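Aromatic amino acid beta-eliminating lyase/threonine aldolase (Exiguobacterium sibiricum, PDB 3LWS) belongs to the beta-eliminating lyase family of pyridoxal-phosphate-dependent enzymes with the aminotransferase-type fold, and assembles from two chains. Local coordinates at residues A[27-32]-A[248-253]; A[39-44]-A[237-242]; A[47-52]-A[242-247]; A[51-56]-A[64-69]. All coordinates share one frame; numbering follows the deposited sequence.

Contact 1: residues A[27-32]-A[248-253]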
loop_
_atom_site.group_PDB
_atom_site.type_symbol
_atom_site.label_atom_id
_atom_site.label_comp_id
_atom_site.label_asym_id
_atom_site.label_seq_id
_atom_site.Cartn_x
_atom_site.Cartn_y
_atom_site.Cartn_z
ATOM N N LEU A 27 9.735 7.108 10.864
ATOM C CA LEU A 27 9.024 8.022 9.931
ATOM C C LEU A 27 9.252 9.454 10.369
ATOM O O LEU A 27 9.699 10.249 9.569
ATOM C CB LEU A 27 7.518 7.715 9.809
ATOM C CG LEU A 27 6.644 8.452 8.758
ATOM C CD1 LEU A 27 6.995 8.136 7.306
ATOM C CD2 LEU A 27 5.171 8.119 8.993
ATOM N N LYS A 28 9.053 9.765 11.660
ATOM C CA LYS A 28 9.242 11.147 12.108
ATOM C C LYS A 28 10.640 11.669 11.791
ATOM O O LYS A 28 10.774 12.771 11.311
ATOM C CB LYS A 28 8.848 11.360 13.569
ATOM C CG LYS A 28 7.338 11.171 13.802
ATOM C CD LYS A 28 6.904 11.465 15.223
ATOM C CE LYS A 28 7.043 12.918 15.584
ATOM N NZ LYS A 28 6.211 13.318 16.720
ATOM N N THR A 29 11.658 10.856 11.968
ATOM C CA THR A 29 12.992 11.286 11.630
ATOM C C THR A 29 13.132 11.605 10.131
ATOM O O THR A 29 13.710 12.621 9.786
ATOM C CB THR A 29 14.048 10.287 12.014
ATOM O OG1 THR A 29 14.018 10.092 13.423
ATOM C CG2 THR A 29 15.438 10.801 11.601
ATOM N N ALA A 30 12.617 10.747 9.252
ATOM C CA ALA A 30 12.689 11.013 7.790
ATOM C C ALA A 30 11.999 12.341 7.392
ATOM O O ALA A 30 12.373 13.013 6.435
ATOM C CB ALA A 30 12.048 9.825 7.004
ATOM N N PHE A 31 10.958 12.712 8.116
ATOM C CA PHE A 31 10.171 13.900 7.780
ATOM C C PHE A 31 10.536 15.227 8.492
ATOM O O PHE A 31 10.084 16.321 8.063
ATOM C CB PHE A 31 8.708 13.591 7.996
ATOM C CG PHE A 31 8.084 12.904 6.823
ATOM C CD1 PHE A 31 8.220 11.531 6.651
ATOM C CD2 PHE A 31 7.364 13.636 5.892
ATOM C CE1 PHE A 31 7.648 10.891 5.561
ATOM C CE2 PHE A 31 6.806 13.010 4.804
ATOM C CZ PHE A 31 6.948 11.627 4.643
ATOM N N ALA A 32 11.350 15.140 9.533
ATOM C CA ALA A 32 11.565 16.287 10.453
ATOM C C ALA A 32 12.066 17.571 9.781
ATOM O O ALA A 32 11.842 18.670 10.287
ATOM C CB ALA A 32 12.485 15.867 11.643
ATOM N N ASP A 248 13.731 7.407 0.387
ATOM C CA ASP A 248 14.839 8.217 -0.109
ATOM C C ASP A 248 15.775 8.686 1.002
ATOM O O ASP A 248 16.984 8.637 0.826
ATOM C CB ASP A 248 14.299 9.452 -0.856
ATOM C CG ASP A 248 15.213 9.902 -1.988
ATOM O OD1 ASP A 248 16.152 9.183 -2.346
ATOM O OD2 ASP A 248 14.958 10.960 -2.537
ATOM N N TYR A 249 15.206 9.138 2.125
ATOM C CA TYR A 249 15.988 9.524 3.305
ATOM C C TYR A 249 16.877 8.411 3.823
ATOM O O TYR A 249 18.046 8.674 4.138
ATOM C CB TYR A 249 15.090 9.977 4.465
ATOM C CG TYR A 249 15.844 10.372 5.725
ATOM C CD1 TYR A 249 16.177 11.695 5.977
ATOM C CD2 TYR A 249 16.191 9.430 6.687
ATOM C CE1 TYR A 249 16.896 12.058 7.122
ATOM C CE2 TYR A 249 16.906 9.803 7.855
ATOM C CZ TYR A 249 17.236 11.121 8.047
ATOM O OH TYR A 249 17.906 11.495 9.179
ATOM N N TYR A 250 16.333 7.189 3.981
ATOM C CA TYR A 250 17.178 6.082 4.512
ATOM C C TYR A 250 18.153 5.600 3.462
ATOM O O TYR A 250 19.246 5.142 3.789
ATOM C CB TYR A 250 16.335 4.979 5.170
ATOM C CG TYR A 250 15.744 5.529 6.446
ATOM C CD1 TYR A 250 16.552 5.784 7.551
ATOM C CD2 TYR A 250 14.403 5.856 6.541
ATOM C CE1 TYR A 250 16.042 6.331 8.686
ATOM C CE2 TYR A 250 13.888 6.399 7.685
ATOM C CZ TYR A 250 14.704 6.651 8.740
ATOM O OH TYR A 250 14.186 7.175 9.893
ATOM N N TYR A 251 17.776 5.742 2.192
ATOM C CA TYR A 251 18.716 5.490 1.107
ATOM C C TYR A 251 19.907 6.456 1.210
ATOM O O TYR A 251 21.058 6.015 1.262
ATOM C CB TYR A 251 18.053 5.573 -0.281
ATOM C CG TYR A 251 19.053 5.436 -1.394
ATOM C CD1 TYR A 251 19.510 4.181 -1.793
ATOM C CD2 TYR A 251 19.603 6.565 -2.010
ATOM C CE1 TYR A 251 20.455 4.045 -2.802
ATOM C CE2 TYR A 251 20.559 6.429 -3.030
ATOM C CZ TYR A 251 20.983 5.177 -3.412
ATOM O OH TYR A 251 21.910 5.026 -4.409
ATOM N N GLU A 252 19.642 7.757 1.260
ATOM C CA GLU A 252 20.745 8.706 1.344
ATOM C C GLU A 252 21.560 8.466 2.610
ATOM O O GLU A 252 22.801 8.459 2.537
ATOM C CB GLU A 252 20.250 10.157 1.241
ATOM C CG GLU A 252 19.743 10.486 -0.128
ATOM C CD GLU A 252 20.805 10.345 -1.213
ATOM O OE1 GLU A 252 21.987 10.658 -0.937
ATOM O OE2 GLU A 252 20.465 9.908 -2.324
ATOM N N LEU A 253 20.884 8.137 3.718
ATOM C CA LEU A 253 21.566 7.862 4.993
ATOM C C LEU A 253 22.490 6.642 4.967
ATOM O O LEU A 253 23.579 6.686 5.526
ATOM C CB LEU A 253 20.558 7.688 6.124
ATOM C CG LEU A 253 21.082 7.546 7.576
ATOM C CD1 LEU A 253 21.563 8.914 8.135
ATOM C CD2 LEU A 253 20.007 6.943 8.487
#

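Contact 2: residues A[39-44]-A[237-242]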
loop_
_atom_site.group_PDB
_atom_site.type_symbol
_atom_site.label_atom_id
_atom_site.label_comp_id
_atom_site.label_asym_id
_atom_site.label_seq_id
_atom_site.Cartn_x
_atom_site.Cartn_y
_atom_site.Cartn_z
ATOM N N ALA A 39 4.122 19.486 -1.889
ATOM C CA ALA A 39 2.939 18.840 -2.457
ATOM C C ALA A 39 3.114 17.319 -2.533
ATOM O O ALA A 39 4.193 16.781 -2.830
ATOM C CB ALA A 39 2.550 19.428 -3.873
ATOM N N SER A 40 2.022 16.633 -2.284
ATOM C CA SER A 40 1.984 15.199 -2.348
ATOM C C SER A 40 2.026 14.770 -3.770
ATOM O O SER A 40 1.644 15.514 -4.653
ATOM C CB SER A 40 0.695 14.674 -1.739
ATOM O OG SER A 40 0.462 13.319 -2.124
ATOM N N ASP A 41 2.447 13.524 -3.963
ATOM C CA ASP A 41 2.228 12.807 -5.203
ATOM C C ASP A 41 0.727 12.654 -5.435
ATOM O O ASP A 41 -0.087 12.894 -4.528
ATOM C CB ASP A 41 2.933 11.435 -5.169
ATOM C CG ASP A 41 2.469 10.552 -3.997
ATOM O OD1 ASP A 41 2.406 11.047 -2.834
ATOM O OD2 ASP A 41 2.136 9.363 -4.232
ATOM N N GLN A 42 0.336 12.292 -6.663
ATOM C CA GLN A 42 -1.081 12.012 -6.923
ATOM C C GLN A 42 -1.279 10.849 -7.893
ATOM O O GLN A 42 -0.904 10.907 -9.068
ATOM C CB GLN A 42 -1.842 13.252 -7.395
ATOM C CG GLN A 42 -3.341 13.041 -7.415
ATOM C CD GLN A 42 -4.157 14.334 -7.333
ATOM O OE1 GLN A 42 -3.950 15.152 -6.437
ATOM N NE2 GLN A 42 -5.109 14.496 -8.250
ATOM N N TYR A 43 -1.875 9.795 -7.360
ATOM C CA TYR A 43 -2.105 8.539 -8.083
ATOM C C TYR A 43 -1.008 8.198 -9.099
ATOM O O TYR A 43 -1.291 7.952 -10.282
ATOM C CB TYR A 43 -3.467 8.545 -8.788
ATOM C CG TYR A 43 -4.656 8.757 -7.901
ATOM C CD1 TYR A 43 -5.099 7.751 -7.032
ATOM C CD2 TYR A 43 -5.380 9.974 -7.945
ATOM C CE1 TYR A 43 -6.190 7.946 -6.228
ATOM C CE2 TYR A 43 -6.467 10.182 -7.121
ATOM C CZ TYR A 43 -6.870 9.166 -6.273
ATOM O OH TYR A 43 -7.957 9.363 -5.497
ATOM N N GLY A 44 0.229 8.162 -8.614
ATOM C CA GLY A 44 1.344 7.574 -9.359
ATOM C C GLY A 44 2.132 8.542 -10.221
ATOM O O GLY A 44 3.021 8.116 -10.960
ATOM N N LEU A 237 -2.019 4.255 -4.808
ATOM C CA LEU A 237 -2.633 5.048 -3.770
ATOM C C LEU A 237 -2.571 6.509 -4.222
ATOM O O LEU A 237 -1.641 6.913 -4.936
ATOM C CB LEU A 237 -1.916 4.853 -2.416
ATOM C CG LEU A 237 -2.447 3.677 -1.574
ATOM C CD1 LEU A 237 -2.496 2.368 -2.350
ATOM C CD2 LEU A 237 -1.683 3.482 -0.248
ATOM N N ILE A 238 -3.551 7.295 -3.801
ATOM C CA ILE A 238 -3.488 8.747 -4.041
ATOM C C ILE A 238 -2.162 9.341 -3.568
ATOM O O ILE A 238 -1.596 10.194 -4.274
ATOM C CB ILE A 238 -4.659 9.510 -3.364
ATOM C CG1 ILE A 238 -4.575 11.007 -3.709
ATOM C CG2 ILE A 238 -4.717 9.196 -1.835
ATOM C CD1 ILE A 238 -5.906 11.711 -3.742
ATOM N N SER A 239 -1.681 8.885 -2.391
ATOM C CA SER A 239 -0.479 9.443 -1.740
ATOM C C SER A 239 0.434 8.310 -1.198
ATOM O O SER A 239 0.092 7.639 -0.243
ATOM C CB SER A 239 -0.861 10.375 -0.572
ATOM O OG SER A 239 -1.511 11.558 -0.975
ATOM N N LEU A 240 1.555 8.080 -1.869
ATOM C CA LEU A 240 2.583 7.165 -1.428
ATOM C C LEU A 240 3.832 7.893 -0.910
ATOM O O LEU A 240 4.843 7.226 -0.644
ATOM C CB LEU A 240 2.972 6.213 -2.562
ATOM C CG LEU A 240 2.047 5.062 -2.910
ATOM C CD1 LEU A 240 2.597 4.314 -4.123
ATOM C CD2 LEU A 240 1.862 4.090 -1.768
ATOM N N TYR A 241 3.781 9.232 -0.769
ATOM C CA TYR A 241 4.939 9.969 -0.242
ATOM C C TYR A 241 5.407 9.478 1.142
ATOM O O TYR A 241 6.607 9.401 1.360
ATOM C CB TYR A 241 4.739 11.512 -0.223
ATOM C CG TYR A 241 3.699 12.057 0.743
ATOM C CD1 TYR A 241 4.028 12.389 2.069
ATOM C CD2 TYR A 241 2.400 12.284 0.333
ATOM C CE1 TYR A 241 3.067 12.869 2.961
ATOM C CE2 TYR A 241 1.447 12.811 1.203
ATOM C CZ TYR A 241 1.793 13.098 2.505
ATOM O OH TYR A 241 0.852 13.630 3.321
ATOM N N PRO A 242 4.474 9.101 2.054
ATOM C CA PRO A 242 4.982 8.702 3.360
ATOM C C PRO A 242 6.043 7.589 3.284
ATOM O O PRO A 242 6.977 7.568 4.115
ATOM C CB PRO A 242 3.717 8.255 4.115
ATOM C CG PRO A 242 2.617 8.964 3.466
ATOM C CD PRO A 242 3.008 8.936 1.990
HETATM O O HOH W 1 0.987 7.568 -5.863
#

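Contact 3: residues A[47-52]-A[242-247]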
loop_
_atom_site.group_PDB
_atom_site.type_symbol
_atom_site.label_atom_id
_atom_site.label_comp_id
_atom_site.label_asym_id
_atom_site.label_seq_id
_atom_site.Cartn_x
_atom_site.Cartn_y
_atom_site.Cartn_z
ATOM N N ALA A 47 4.362 15.343 -7.926
ATOM C CA ALA A 47 5.471 15.649 -7.042
ATOM C C ALA A 47 5.944 14.405 -6.298
ATOM O O ALA A 47 5.145 13.533 -6.023
ATOM C CB ALA A 47 5.055 16.687 -6.046
ATOM N N ILE A 48 7.243 14.380 -5.988
ATOM C CA ILE A 48 7.899 13.405 -5.122
ATOM C C ILE A 48 8.131 12.101 -5.868
ATOM O O ILE A 48 9.282 11.684 -6.057
ATOM C CB ILE A 48 7.138 13.179 -3.736
ATOM C CG1 ILE A 48 7.036 14.465 -2.910
ATOM C CG2 ILE A 48 7.856 12.172 -2.897
ATOM C CD1 ILE A 48 6.229 14.281 -1.582
ATOM N N ILE A 49 7.050 11.465 -6.296
ATOM C CA ILE A 49 7.124 10.167 -6.958
ATOM C C ILE A 49 7.900 10.210 -8.296
ATOM O O ILE A 49 8.744 9.346 -8.522
ATOM C CB ILE A 49 5.709 9.543 -7.153
ATOM C CG1 ILE A 49 5.832 8.053 -7.524
ATOM C CG2 ILE A 49 4.906 10.342 -8.180
ATOM C CD1 ILE A 49 4.544 7.185 -7.295
ATOM N N GLU A 50 7.657 11.208 -9.152
ATOM C CA GLU A 50 8.375 11.248 -10.446
ATOM C C GLU A 50 9.864 11.423 -10.312
ATOM O O GLU A 50 10.586 10.671 -10.919
ATOM C CB GLU A 50 7.798 12.245 -11.464
ATOM C CG GLU A 50 6.444 11.850 -11.902
ATOM C CD GLU A 50 5.894 12.628 -13.086
ATOM O OE1 GLU A 50 6.581 12.668 -14.125
ATOM O OE2 GLU A 50 4.742 13.124 -12.984
ATOM N N PRO A 51 10.330 12.380 -9.502
ATOM C CA PRO A 51 11.772 12.488 -9.290
ATOM C C PRO A 51 12.406 11.238 -8.626
ATOM O O PRO A 51 13.530 10.843 -8.986
ATOM C CB PRO A 51 11.893 13.706 -8.361
ATOM C CG PRO A 51 10.736 14.505 -8.619
ATOM C CD PRO A 51 9.625 13.560 -8.966
ATOM N N PHE A 52 11.691 10.606 -7.690
ATOM C CA PHE A 52 12.213 9.407 -7.033
ATOM C C PHE A 52 12.371 8.279 -8.037
ATOM O O PHE A 52 13.383 7.574 -8.033
ATOM C CB PHE A 52 11.325 8.976 -5.857
ATOM C CG PHE A 52 11.866 7.826 -5.070
ATOM C CD1 PHE A 52 11.567 6.509 -5.433
ATOM C CD2 PHE A 52 12.644 8.039 -3.956
ATOM C CE1 PHE A 52 12.058 5.447 -4.714
ATOM C CE2 PHE A 52 13.122 6.968 -3.216
ATOM C CZ PHE A 52 12.830 5.665 -3.595
ATOM N N PRO A 242 4.474 9.101 2.054
ATOM C CA PRO A 242 4.982 8.702 3.360
ATOM C C PRO A 242 6.043 7.589 3.284
ATOM O O PRO A 242 6.977 7.568 4.115
ATOM C CB PRO A 242 3.717 8.255 4.115
ATOM C CG PRO A 242 2.617 8.964 3.466
ATOM C CD PRO A 242 3.008 8.936 1.990
ATOM N N TYR A 243 5.923 6.714 2.277
ATOM C CA TYR A 243 6.950 5.732 2.030
ATOM C C TYR A 243 8.040 6.210 1.109
ATOM O O TYR A 243 9.140 5.731 1.253
ATOM C CB TYR A 243 6.392 4.445 1.458
ATOM C CG TYR A 243 5.395 3.799 2.358
ATOM C CD1 TYR A 243 5.758 3.301 3.605
ATOM C CD2 TYR A 243 4.083 3.650 1.960
ATOM C CE1 TYR A 243 4.822 2.690 4.434
ATOM C CE2 TYR A 243 3.154 3.027 2.776
ATOM C CZ TYR A 243 3.520 2.565 4.011
ATOM O OH TYR A 243 2.579 1.934 4.820
ATOM N N ILE A 244 7.764 7.132 0.180
ATOM C CA ILE A 244 8.812 7.574 -0.763
ATOM C C ILE A 244 9.836 8.508 -0.128
ATOM O O ILE A 244 11.034 8.375 -0.361
ATOM C CB ILE A 244 8.216 8.234 -2.036
ATOM C CG1 ILE A 244 7.367 7.231 -2.813
ATOM C CG2 ILE A 244 9.299 8.714 -2.993
ATOM C CD1 ILE A 244 6.521 7.888 -3.835
ATOM N N VAL A 245 9.367 9.445 0.671
ATOM C CA VAL A 245 10.238 10.412 1.342
ATOM C C VAL A 245 11.146 9.654 2.327
ATOM O O VAL A 245 12.377 9.859 2.367
ATOM C CB VAL A 245 9.390 11.411 2.139
ATOM C CG1 VAL A 245 10.254 12.232 3.086
ATOM C CG2 VAL A 245 8.483 12.297 1.198
ATOM N N SER A 246 10.523 8.779 3.125
ATOM C CA SER A 246 11.275 7.963 4.080
ATOM C C SER A 246 12.266 7.057 3.364
ATOM O O SER A 246 13.438 7.033 3.744
ATOM C CB SER A 246 10.367 7.197 5.032
ATOM O OG SER A 246 9.377 6.417 4.363
ATOM N N ALA A 247 11.824 6.384 2.288
ATOM C CA ALA A 247 12.687 5.520 1.465
ATOM C C ALA A 247 13.931 6.232 0.975
ATOM O O ALA A 247 15.063 5.751 1.144
ATOM C CB ALA A 247 11.883 4.989 0.249
#

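Contact 4: residues A[51-56]-A[64-69]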
loop_
_atom_site.group_PDB
_atom_site.type_symbol
_atom_site.label_atom_id
_atom_site.label_comp_id
_atom_site.label_asym_id
_atom_site.label_seq_id
_atom_site.Cartn_x
_atom_site.Cartn_y
_atom_site.Cartn_z
ATOM N N PRO A 51 10.330 12.380 -9.502
ATOM C CA PRO A 51 11.772 12.488 -9.290
ATOM C C PRO A 51 12.406 11.238 -8.626
ATOM O O PRO A 51 13.530 10.843 -8.986
ATOM C CB PRO A 51 11.893 13.706 -8.361
ATOM C CG PRO A 51 10.736 14.505 -8.619
ATOM C CD PRO A 51 9.625 13.560 -8.966
ATOM N N PHE A 52 11.691 10.606 -7.690
ATOM C CA PHE A 52 12.213 9.407 -7.033
ATOM C C PHE A 52 12.371 8.279 -8.037
ATOM O O PHE A 52 13.383 7.574 -8.033
ATOM C CB PHE A 52 11.325 8.976 -5.857
ATOM C CG PHE A 52 11.866 7.826 -5.070
ATOM C CD1 PHE A 52 11.567 6.509 -5.433
ATOM C CD2 PHE A 52 12.644 8.039 -3.956
ATOM C CE1 PHE A 52 12.058 5.447 -4.714
ATOM C CE2 PHE A 52 13.122 6.968 -3.216
ATOM C CZ PHE A 52 12.830 5.665 -3.595
ATOM N N GLU A 53 11.361 8.121 -8.889
ATOM C CA GLU A 53 11.365 7.079 -9.874
ATOM C C GLU A 53 12.522 7.316 -10.860
ATOM O O GLU A 53 13.264 6.403 -11.159
ATOM C CB GLU A 53 9.993 6.990 -10.545
ATOM C CG GLU A 53 8.907 6.317 -9.686
ATOM C CD GLU A 53 7.531 6.156 -10.391
ATOM O OE1 GLU A 53 7.289 6.745 -11.481
ATOM O OE2 GLU A 53 6.699 5.407 -9.847
ATOM N N GLN A 54 12.713 8.548 -11.330
ATOM C CA GLN A 54 13.840 8.853 -12.275
ATOM C C GLN A 54 15.205 8.589 -11.634
ATOM O O GLN A 54 16.095 7.984 -12.246
ATOM C CB GLN A 54 13.761 10.317 -12.719
ATOM C CG GLN A 54 12.480 10.640 -13.494
ATOM C CD GLN A 54 12.250 12.154 -13.689
ATOM O OE1 GLN A 54 12.966 12.996 -13.119
ATOM N NE2 GLN A 54 11.239 12.494 -14.508
ATOM N N LYS A 55 15.353 9.046 -10.391
ATOM C CA LYS A 55 16.531 8.800 -9.583
ATOM C C LYS A 55 16.946 7.339 -9.593
ATOM O O LYS A 55 18.096 7.002 -9.917
ATOM C CB LYS A 55 16.280 9.269 -8.134
ATOM C CG LYS A 55 17.428 9.002 -7.176
ATOM C CD LYS A 55 17.211 9.690 -5.859
ATOM C CE LYS A 55 18.420 9.497 -4.955
ATOM N NZ LYS A 55 18.308 10.188 -3.646
ATOM N N PHE A 56 15.998 6.469 -9.257
ATOM C CA PHE A 56 16.273 5.068 -9.205
ATOM C C PHE A 56 16.215 4.378 -10.560
ATOM O O PHE A 56 16.857 3.362 -10.717
ATOM C CB PHE A 56 15.434 4.392 -8.124
ATOM C CG PHE A 56 15.964 4.676 -6.771
ATOM C CD1 PHE A 56 17.009 3.954 -6.278
ATOM C CD2 PHE A 56 15.528 5.783 -6.066
ATOM C CE1 PHE A 56 17.556 4.262 -5.052
ATOM C CE2 PHE A 56 16.075 6.113 -4.854
ATOM C CZ PHE A 56 17.089 5.359 -4.347
ATOM N N ASP A 64 13.240 3.273 -17.021
ATOM C CA ASP A 64 12.188 3.850 -16.190
ATOM C C ASP A 64 12.129 3.008 -14.883
ATOM O O ASP A 64 12.749 1.946 -14.811
ATOM C CB ASP A 64 10.887 3.827 -16.997
ATOM C CG ASP A 64 9.763 4.678 -16.390
ATOM O OD1 ASP A 64 9.989 5.481 -15.475
ATOM O OD2 ASP A 64 8.616 4.538 -16.879
ATOM N N ALA A 65 11.458 3.515 -13.852
ATOM C CA ALA A 65 11.261 2.767 -12.605
ATOM C C ALA A 65 9.921 3.151 -12.025
ATOM O O ALA A 65 9.452 4.275 -12.239
ATOM C CB ALA A 65 12.400 3.028 -11.605
ATOM N N VAL A 66 9.288 2.216 -11.308
ATOM C CA VAL A 66 7.927 2.412 -10.795
ATOM C C VAL A 66 7.965 2.130 -9.289
ATOM O O VAL A 66 8.450 1.059 -8.849
ATOM C CB VAL A 66 6.905 1.463 -11.468
ATOM C CG1 VAL A 66 5.424 1.778 -11.021
ATOM C CG2 VAL A 66 7.011 1.516 -12.991
ATOM N N PHE A 67 7.473 3.087 -8.506
ATOM C CA PHE A 67 7.414 2.902 -7.072
ATOM C C PHE A 67 6.197 2.051 -6.722
ATOM O O PHE A 67 5.088 2.411 -7.059
ATOM C CB PHE A 67 7.307 4.242 -6.316
ATOM C CG PHE A 67 7.516 4.095 -4.820
ATOM C CD1 PHE A 67 8.794 4.118 -4.285
ATOM C CD2 PHE A 67 6.452 3.913 -3.974
ATOM C CE1 PHE A 67 9.003 3.943 -2.911
ATOM C CE2 PHE A 67 6.644 3.765 -2.608
ATOM C CZ PHE A 67 7.914 3.791 -2.077
ATOM N N PHE A 68 6.413 0.948 -6.013
ATOM C CA PHE A 68 5.319 0.098 -5.540
ATOM C C PHE A 68 5.264 0.086 -4.000
ATOM O O PHE A 68 6.290 0.227 -3.347
ATOM C CB PHE A 68 5.533 -1.334 -6.024
ATOM C CG PHE A 68 5.026 -1.597 -7.412
ATOM C CD1 PHE A 68 5.793 -1.271 -8.521
ATOM C CD2 PHE A 68 3.821 -2.244 -7.609
ATOM C CE1 PHE A 68 5.303 -1.556 -9.853
ATOM C CE2 PHE A 68 3.356 -2.552 -8.920
ATOM C CZ PHE A 68 4.098 -2.192 -10.032
ATOM N N PRO A 69 4.065 -0.087 -3.415
ATOM C CA PRO A 69 3.930 -0.291 -1.960
ATOM C C PRO A 69 4.643 -1.521 -1.410
ATOM O O PRO A 69 5.115 -1.501 -0.251
ATOM C CB PRO A 69 2.422 -0.454 -1.761
ATOM C CG PRO A 69 1.851 -0.610 -3.085
ATOM C CD PRO A 69 2.751 0.029 -4.059
#

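Contact 1: residues A[27-32]-A[248-253]
Ala30 and Tyr249 meet where helix 24-31 crosses helix 241-254, a nearly perpendicular helix-helix packing in an aminotransferase-type fold. The segment axes make 80° and come no closer than 10.0 Å, a gap bridged mainly by two tyrosines.

Tyr249 can be followed outward. Tyr249 CB lies 4.0 Å from Ala30 CB. With CG anti to the backbone N (chi1 179°), the ring is carried across to the other helix, and Tyr249 CG comes 3.8 Å from Ala30 CA. That CA sits over one ring face, 16° off the normal, which meets the criteria for a CH-pi contact; Thr29 O lies over the same face. Farther along, CE2 and CZ approach the methyl group Thr29 CG2, and Tyr249 OH ends 3.5 Å from Thr29 CG2.

Tyr250 comes in beside it. Tyr249 CD2 stands 3.6 Å above the plane of the Tyr250 ring, over its centre, so the two side chains pack on each other as well as on Ala30. No hydrogen bond crosses between the segments. Tyr250 OH bonds instead to Val26 O, just before the segment on helix 24-31, and Thr29 OG1 to Gly25 O, one turn back on its own helix. The apolar remainder is Tyr250 CE2, 3.9 Å from Ala30 CB.

Contact 2: residues A[39-44]-A[237-242]
The Asp41 carboxylate reaches the backbone where helix 241-254 begins. Its OD2 takes the amide of Leu240, the residue just before the helix, on the syn lone pair: the Leu240 N to Asp41 OD2 distance is 2.8 Å and the N-H...O angle 173°, almost straight. OD1 receives a weak bond from the first helical amide (Tyr241 N to Asp41 OD1, 3.1 Å). A side chain lodged between its own backbone N and carbonyl carbon (chi1 58°) aims the group this way, and the helix end would probably stabilise its negative charge.

A water also donates to Asp41 OD2 (2.7 Å). It donates to Leu237 O (2.9 Å) and weakly accepts from Gly44 N, tying both segments together. Tyr43 N bonds to Ile238 O at 3.1 Å, tilted 31° from the carbonyl plane. Ser239 OG lies 2.9 Å from Ser40 OG, which also sits near the edge of the Tyr241 ring.

A CH-pi contact puts Ile238 CA over one face of Tyr43, 3.8 Å from the ring centroid, and Ile238 CB packs on Tyr43 CE1. Tyr43 OH bonds to Tyr205 OH of the second subunit, and Ser239 O to Tyr243 OH of that subunit. Tyr205 directly precedes the pyridoxal-phosphate-bearing Lys206 of that subunit, so this buried turn-to-helix junction belongs to the subunit interface and probably lies near the neighbour's cofactor site, consistent with fold type I enzymes.

Contact 3: residues A[47-52]-A[242-247]
Ser246 OG donates to Pro242 O at 2.7 Å, in the carbonyl plane and on a lone pair, one turn back along the helix whose other side presents Ile244 to Ile48, Ile49 and Phe52. Across the contact itself there is no hydrogen bond; the packing is entirely apolar.

Ile244 has the largest share of the burial and divides its branches among three partners. CG2, held anti to the backbone N, presses on the base of Phe52, with Ile244 CG2 3.4 Å from Phe52 CG. Ile244 CG2 is also 3.7 Å from Ile48 CG2. The other branch runs toward helix 49-60, bringing Ile244 CD1 to 3.8 Å from Ile49 CG1. The isoleucine thus fills the angle between three side chains instead of facing one.

Phe52 reaches past it. With CG anti to the backbone N (chi1 -175°), the ring extends toward the next turn of helix 241-254, where Phe52 CZ lies 4.0 Å from Ala247 CB. At the opposite end of the contact, Ile48 CD1 touches Val245 CG2 at 4.1 Å. Ile48 holds the N-cap position of helix 49-60 with a positive phi of 78°, unusual for a beta-branched residue, and Ile48 O accepts the Phe52 N bond (3.1 Å) of the first turn.

Helix 241-254 is therefore wedged between several elements: helix 49-60 here, Phe31 and Ala30 of helix 24-31 against Val245 and Ser246, and Phe67 of strand 64-68 packed against Ile244 and Tyr243.

Contact 4: residues A[51-56]-A[64-69]
Segment 51-56 of helix 49-60 crosses strand 64-68 at 131° between their N-to-C directions, with the segment axes 6.6 Å apart and the closest CA atoms, those of Glu53 and Ala65, at 5.1 Å. This is a helix followed closely by a strand that forms, within this chain, an edge of the mixed seven-stranded sheet of the aminotransferase-type fold.

The strand bonds through Asp64, Val66 and Phe68 to strand 214-218, whereas the amide of Phe67 is taken by a side chain: Phe67 N donates to Glu53 OE2 at 2.8 Å, nearly straight. The oxygen is met on its anti side, 31° out of the carboxylate plane. Extended beyond CG, the Glu53 chain lies along Ala65, with Glu53 CB 3.2 Å from Ala65 O. A salt bridge from Arg227 to OE1 holds the other carboxylate oxygen; Arg227 also holds Asp64 and probably offsets the like charges of the two acids.

Ala65 CB packs against the helix, 3.5 Å from Glu53 O. Phe67 directs its edge toward the face of Phe52 in an offset edge-to-face pair, with centroids 5.5 Å apart and planes at 82°. The nearest atoms of the two rings are Phe52 CE1 and Phe67 CD1, 3.6 Å apart.

Helix 241-254 runs through contacts 1, 2 and 3, while helix 49-60 serves contacts 3 and 4, which share Phe52. Contacts 2, 3 and 4 are buried; contact 1 is only partly so. Chemistry follows place: contact 2, at the start of helix 241-254 beside the second subunit, is mainly polar and water-bridged; contact 3, about 8 Å away between centres, is apolar; contact 4 combines one carboxylate bond at the sheet edge with an aromatic pair; contact 1 rests on tyrosine packing. Lys55 of contact 4 makes salt bridges to Asp248 and Glu252 of contact 1, and Leu240 of contact 2 packs on Phe67 of contact 4.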